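Local coordinates for replicative DNA helicase DnaB, 1st part (Mycobacterium tuberculosis, PDB 2R5U), which forms the N-terminal domain of the hexameric replicative helicase that probably unwinds double-stranded DNA ahead of the replisome, using ATP, at residues Leu42-Leu55 with Tyr69-Asp83. Residues are numbered along the deposited sequence; the frame is centred on the assembly and turned at random.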
loop_
_atom_site.group_PDB
_atom_site.type_symbol
_atom_site.label_atom_id
_atom_site.label_comp_id
_atom_site.label_asym_id
_atom_site.label_seq_id
_atom_site.Cartn_x
_atom_site.Cartn_y
_atom_site.Cartn_z
ATOM N N LEU B 42 27.018 -29.175 11.863
ATOM C CA LEU B 42 26.026 -30.120 12.388
ATOM C C LEU B 42 26.670 -31.271 13.216
ATOM O O LEU B 42 25.986 -31.941 13.982
ATOM C CB LEU B 42 25.156 -30.687 11.254
ATOM C CG LEU B 42 24.102 -29.738 10.638
ATOM C CD1 LEU B 42 23.416 -30.320 9.390
ATOM C CD2 LEU B 42 23.051 -29.315 11.646
ATOM N N LEU B 43 27.977 -31.469 13.049
ATOM C CA LEU B 43 28.720 -32.545 13.732
ATOM C C LEU B 43 29.464 -32.083 14.990
ATOM O O LEU B 43 29.841 -32.899 15.835
ATOM C CB LEU B 43 29.696 -33.193 12.746
ATOM C CG LEU B 43 29.012 -33.985 11.626
ATOM C CD1 LEU B 43 30.051 -34.480 10.636
ATOM C CD2 LEU B 43 28.196 -35.154 12.188
ATOM N N SER B 44 29.692 -30.782 15.121
ATOM C CA SER B 44 30.603 -30.299 16.143
ATOM C C SER B 44 30.378 -28.849 16.520
ATOM O O SER B 44 30.359 -27.977 15.649
ATOM C CB SER B 44 32.046 -30.502 15.661
ATOM O OG SER B 44 32.949 -29.673 16.358
ATOM N N LYS B 45 30.233 -28.585 17.819
ATOM C CA LYS B 45 30.192 -27.212 18.316
ATOM C C LYS B 45 31.495 -26.429 18.086
ATOM O O LYS B 45 31.460 -25.219 17.812
ATOM C CB LYS B 45 29.814 -27.194 19.792
ATOM C CG LYS B 45 29.738 -25.807 20.406
ATOM C CD LYS B 45 29.285 -25.908 21.857
ATOM C CE LYS B 45 29.547 -24.626 22.609
ATOM N NZ LYS B 45 29.028 -24.725 24.014
ATOM N N ASP B 46 32.636 -27.106 18.202
ATOM C CA ASP B 46 33.936 -26.491 17.871
ATOM C C ASP B 46 33.984 -25.995 16.423
ATOM O O ASP B 46 34.610 -24.974 16.140
ATOM C CB ASP B 46 35.100 -27.465 18.126
ATOM C CG ASP B 46 35.219 -27.877 19.595
ATOM O OD1 ASP B 46 34.671 -27.166 20.470
ATOM O OD2 ASP B 46 35.863 -28.917 19.884
ATOM N N ALA B 47 33.325 -26.720 15.517
ATOM C CA ALA B 47 33.262 -26.312 14.111
ATOM C C ALA B 47 32.405 -25.049 13.929
ATOM O O ALA B 47 32.766 -24.175 13.150
ATOM C CB ALA B 47 32.739 -27.433 13.242
ATOM N N ILE B 48 31.284 -24.951 14.639
ATOM C CA ILE B 48 30.470 -23.727 14.579
ATOM C C ILE B 48 31.344 -22.514 14.953
ATOM O O ILE B 48 31.355 -21.517 14.239
ATOM C CB ILE B 48 29.237 -23.780 15.511
ATOM C CG1 ILE B 48 28.322 -24.978 15.165
ATOM C CG2 ILE B 48 28.458 -22.455 15.420
ATOM C CD1 ILE B 48 27.209 -25.196 16.182
ATOM N N ALA B 49 32.084 -22.617 16.064
ATOM C CA ALA B 49 32.932 -21.502 16.537
ATOM C C ALA B 49 33.950 -21.102 15.495
ATOM O O ALA B 49 34.144 -19.919 15.235
ATOM C CB ALA B 49 33.638 -21.870 17.861
ATOM N N ASP B 50 34.588 -22.094 14.882
ATOM C CA ASP B 50 35.540 -21.843 13.790
ATOM C C ASP B 50 34.933 -21.095 12.591
ATOM O O ASP B 50 35.535 -20.150 12.054
ATOM C CB ASP B 50 36.085 -23.164 13.297
ATOM C CG ASP B 50 37.489 -23.377 13.705
ATOM O OD1 ASP B 50 38.363 -23.206 12.817
ATOM O OD2 ASP B 50 37.725 -23.681 14.901
ATOM N N VAL B 51 33.751 -21.541 12.188
ATOM C CA VAL B 51 33.022 -21.001 11.050
ATOM C C VAL B 51 32.611 -19.539 11.296
ATOM O O VAL B 51 32.740 -18.677 10.404
ATOM C CB VAL B 51 31.805 -21.929 10.723
ATOM C CG1 VAL B 51 30.839 -21.273 9.777
ATOM C CG2 VAL B 51 32.317 -23.262 10.135
ATOM N N LEU B 52 32.131 -19.279 12.511
ATOM C CA LEU B 52 31.725 -17.946 12.934
ATOM C C LEU B 52 32.829 -16.892 12.861
ATOM O O LEU B 52 32.544 -15.726 12.620
ATOM C CB LEU B 52 31.125 -17.982 14.339
ATOM C CG LEU B 52 29.620 -18.183 14.364
ATOM C CD1 LEU B 52 29.131 -18.205 15.799
ATOM C CD2 LEU B 52 28.990 -17.010 13.640
ATOM N N GLU B 53 34.076 -17.306 13.073
ATOM C CA GLU B 53 35.241 -16.432 12.879
ATOM C C GLU B 53 35.307 -15.844 11.476
ATOM O O GLU B 53 35.844 -14.746 11.273
ATOM C CB GLU B 53 36.530 -17.215 13.080
ATOM C CG GLU B 53 36.513 -18.112 14.283
ATOM C CD GLU B 53 37.247 -17.529 15.430
ATOM O OE1 GLU B 53 38.236 -18.173 15.860
ATOM O OE2 GLU B 53 36.860 -16.428 15.889
ATOM N N ARG B 54 34.779 -16.577 10.509
ATOM C CA ARG B 54 34.993 -16.237 9.112
ATOM C C ARG B 54 33.758 -15.722 8.384
ATOM O O ARG B 54 33.876 -14.887 7.493
ATOM C CB ARG B 54 35.545 -17.444 8.368
ATOM C CG ARG B 54 36.976 -17.772 8.680
ATOM C CD ARG B 54 37.140 -19.252 8.573
ATOM N NE ARG B 54 38.492 -19.741 8.852
ATOM C CZ ARG B 54 38.876 -20.271 10.015
ATOM N NH1 ARG B 54 38.034 -20.346 11.040
ATOM N NH2 ARG B 54 40.115 -20.722 10.158
ATOM N N LEU B 55 32.587 -16.229 8.749
ATOM C CA LEU B 55 31.367 -15.924 8.023
ATOM C C LEU B 55 30.493 -14.876 8.693
ATOM O O LEU B 55 30.483 -14.733 9.917
ATOM C CB LEU B 55 30.542 -17.198 7.761
ATOM C CG LEU B 55 31.218 -18.278 6.913
ATOM C CD1 LEU B 55 30.241 -19.351 6.532
ATOM C CD2 LEU B 55 31.866 -17.673 5.674
ATOM N N TYR B 69 22.183 -22.380 8.066
ATOM C CA TYR B 69 23.184 -21.659 8.836
ATOM C C TYR B 69 22.564 -20.789 9.936
ATOM O O TYR B 69 23.027 -20.808 11.085
ATOM C CB TYR B 69 24.051 -20.813 7.900
ATOM C CG TYR B 69 25.165 -20.052 8.595
ATOM C CD1 TYR B 69 26.384 -20.661 8.861
ATOM C CD2 TYR B 69 24.991 -18.712 8.980
ATOM C CE1 TYR B 69 27.400 -19.977 9.488
ATOM C CE2 TYR B 69 26.011 -18.006 9.608
ATOM C CZ TYR B 69 27.210 -18.655 9.860
ATOM O OH TYR B 69 28.238 -18.000 10.465
ATOM N N ASP B 70 21.531 -20.026 9.571
ATOM C CA ASP B 70 20.842 -19.122 10.517
ATOM C C ASP B 70 20.193 -19.909 11.665
ATOM O O ASP B 70 20.247 -19.476 12.820
ATOM C CB ASP B 70 19.771 -18.265 9.809
ATOM C CG ASP B 70 20.347 -17.320 8.750
ATOM O OD1 ASP B 70 21.595 -17.154 8.647
ATOM O OD2 ASP B 70 19.527 -16.746 7.982
ATOM N N ALA B 71 19.605 -21.066 11.344
ATOM C CA ALA B 71 19.023 -21.942 12.362
ATOM C C ALA B 71 20.094 -22.474 13.350
ATOM O O ALA B 71 19.883 -22.457 14.569
ATOM C CB ALA B 71 18.260 -23.095 11.712
ATOM N N ILE B 72 21.240 -22.908 12.829
ATOM C CA ILE B 72 22.364 -23.343 13.689
ATOM C C ILE B 72 22.842 -22.189 14.603
ATOM O O ILE B 72 23.018 -22.363 15.815
ATOM C CB ILE B 72 23.543 -23.893 12.861
ATOM C CG1 ILE B 72 23.104 -25.093 11.983
ATOM C CG2 ILE B 72 24.696 -24.297 13.770
ATOM C CD1 ILE B 72 24.197 -25.514 10.944
ATOM N N LEU B 73 23.051 -21.014 14.025
ATOM C CA LEU B 73 23.485 -19.867 14.808
ATOM C C LEU B 73 22.449 -19.493 15.867
ATOM O O LEU B 73 22.817 -19.102 16.973
ATOM C CB LEU B 73 23.779 -18.663 13.916
ATOM C CG LEU B 73 25.012 -18.670 13.013
ATOM C CD1 LEU B 73 25.473 -17.225 12.920
ATOM C CD2 LEU B 73 26.160 -19.575 13.479
ATOM N N ASP B 74 21.161 -19.595 15.523
ATOM C CA ASP B 74 20.076 -19.353 16.500
ATOM C C ASP B 74 20.217 -20.227 17.742
ATOM O O ASP B 74 20.134 -19.736 18.877
ATOM C CB ASP B 74 18.703 -19.609 15.885
ATOM C CG ASP B 74 17.872 -18.362 15.792
ATOM O OD1 ASP B 74 18.054 -17.596 14.812
ATOM O OD2 ASP B 74 17.032 -18.149 16.712
ATOM N N LEU B 75 20.414 -21.522 17.510
ATOM C CA LEU B 75 20.593 -22.510 18.566
ATOM C C LEU B 75 21.865 -22.264 19.377
ATOM O O LEU B 75 21.836 -22.245 20.601
ATOM C CB LEU B 75 20.595 -23.916 17.964
ATOM C CG LEU B 75 19.215 -24.416 17.493
ATOM C CD1 LEU B 75 19.356 -25.679 16.664
ATOM C CD2 LEU B 75 18.310 -24.664 18.687
ATOM N N TYR B 76 22.974 -22.064 18.669
ATOM C CA TYR B 76 24.273 -21.829 19.286
ATOM C C TYR B 76 24.289 -20.561 20.174
ATOM O O TYR B 76 24.862 -20.574 21.265
ATOM C CB TYR B 76 25.327 -21.780 18.181
ATOM C CG TYR B 76 26.744 -21.443 18.588
ATOM C CD1 TYR B 76 27.623 -22.438 19.028
ATOM C CD2 TYR B 76 27.232 -20.147 18.438
ATOM C CE1 TYR B 76 28.949 -22.129 19.357
ATOM C CE2 TYR B 76 28.540 -19.825 18.763
ATOM C CZ TYR B 76 29.387 -20.813 19.224
ATOM O OH TYR B 76 30.679 -20.469 19.525
ATOM N N GLY B 77 23.662 -19.482 19.704
ATOM C CA GLY B 77 23.543 -18.236 20.472
ATOM C C GLY B 77 22.710 -18.399 21.738
ATOM O O GLY B 77 22.802 -17.592 22.655
ATOM N N ARG B 78 21.916 -19.465 21.779
ATOM C CA ARG B 78 21.098 -19.808 22.932
ATOM C C ARG B 78 21.711 -20.854 23.833
ATOM O O ARG B 78 21.099 -21.247 24.815
ATOM C CB ARG B 78 19.726 -20.276 22.467
ATOM C CG ARG B 78 18.784 -19.142 22.169
ATOM C CD ARG B 78 17.384 -19.665 21.956
ATOM N NE ARG B 78 17.179 -20.114 20.585
ATOM C CZ ARG B 78 16.565 -21.243 20.251
ATOM N NH1 ARG B 78 16.099 -22.053 21.193
ATOM N NH2 ARG B 78 16.425 -21.570 18.975
ATOM N N GLY B 79 22.918 -21.309 23.511
ATOM C CA GLY B 79 23.560 -22.349 24.288
ATOM C C GLY B 79 22.902 -23.712 24.145
ATOM O O GLY B 79 23.081 -24.588 24.992
ATOM N N GLU B 80 22.150 -23.899 23.068
ATOM C CA GLU B 80 21.571 -25.197 22.755
ATOM C C GLU B 80 22.416 -25.902 21.688
ATOM O O GLU B 80 23.008 -25.239 20.822
ATOM C CB GLU B 80 20.106 -25.034 22.315
ATOM C CG GLU B 80 19.236 -24.389 23.431
ATOM C CD GLU B 80 17.846 -23.966 22.987
ATOM O OE1 GLU B 80 17.124 -23.376 23.830
ATOM O OE2 GLU B 80 17.463 -24.202 21.812
ATOM N N PRO B 81 22.472 -27.248 21.737
ATOM C CA PRO B 81 23.245 -27.985 20.748
ATOM C C PRO B 81 22.565 -27.953 19.379
ATOM O O PRO B 81 21.334 -27.875 19.298
ATOM C CB PRO B 81 23.257 -29.414 21.311
ATOM C CG PRO B 81 21.990 -29.524 22.056
ATOM C CD PRO B 81 21.802 -28.156 22.692
ATOM N N ALA B 82 23.360 -28.024 18.321
ATOM C CA ALA B 82 22.840 -27.979 16.958
ATOM C C ALA B 82 23.184 -29.284 16.236
ATOM O O ALA B 82 24.261 -29.428 15.664
ATOM C CB ALA B 82 23.398 -26.772 16.231
ATOM N N ASP B 83 22.284 -30.255 16.313
ATOM C CA ASP B 83 22.472 -31.514 15.615
ATOM C C ASP B 83 21.287 -31.625 14.661
ATOM O O ASP B 83 20.454 -30.699 14.613
ATOM C CB ASP B 83 22.567 -32.695 16.613
ATOM C CG ASP B 83 21.379 -32.753 17.589
ATOM O OD1 ASP B 83 20.237 -32.532 17.146
ATOM O OD2 ASP B 83 21.585 -33.037 18.788
HETATM O O HOH W 1 28.128 -15.445 10.784
#
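I48 CG2 lies over one face of the Y76 ring, 3.7 Å from its centroid and 14° off the ring normal, a CH-pi contact. Y76 is a knob in a hole formed by K45, I48, A49 and L52: K45 CG meets the ring edge near its plane, A49 CB touches the hydroxyl end, and L52 CD1 comes to 3.4 Å from Y76 CE2. The CG1-CD1 arm of I48 reaches on to I72 and A82 while its end still borders the Y76 ring. With CG1 anti to the carbonyl carbon (chi1 -58°) and the chain extended beyond it, CD1 lies 3.6 Å from I72 CG2 and meets A82 CB.

One turn on, L52 divides its methyls, CD1 to Y76 and CD2 to L73 CD1 (3.6 Å) and the Y69 hydroxyl. V51 CG1 abuts the Y69 ring edge, 3.7 Å from CE1. A water lies in the plane of that ring, 2.6 Å from Y69 OH, and donates to L55 O, bridging the two segments at this end.

Further out, S44 N-caps helix 45-52, its OG accepting from A47 N at 3.1 Å, while G79 closes helix 63-77 in a Schellman motif. M41 of helix 31-43 backs V51, Y69 and I72, and D83 OD2 is hydrogen-bonded to Y122 OH of a second subunit. The axes of helices 45-52 and 69-77 approach to 11.4 Å at a crossing angle of -110°, as two steeply crossed helices packed by apolar side chains within the all-helical DnaB N-terminal domain.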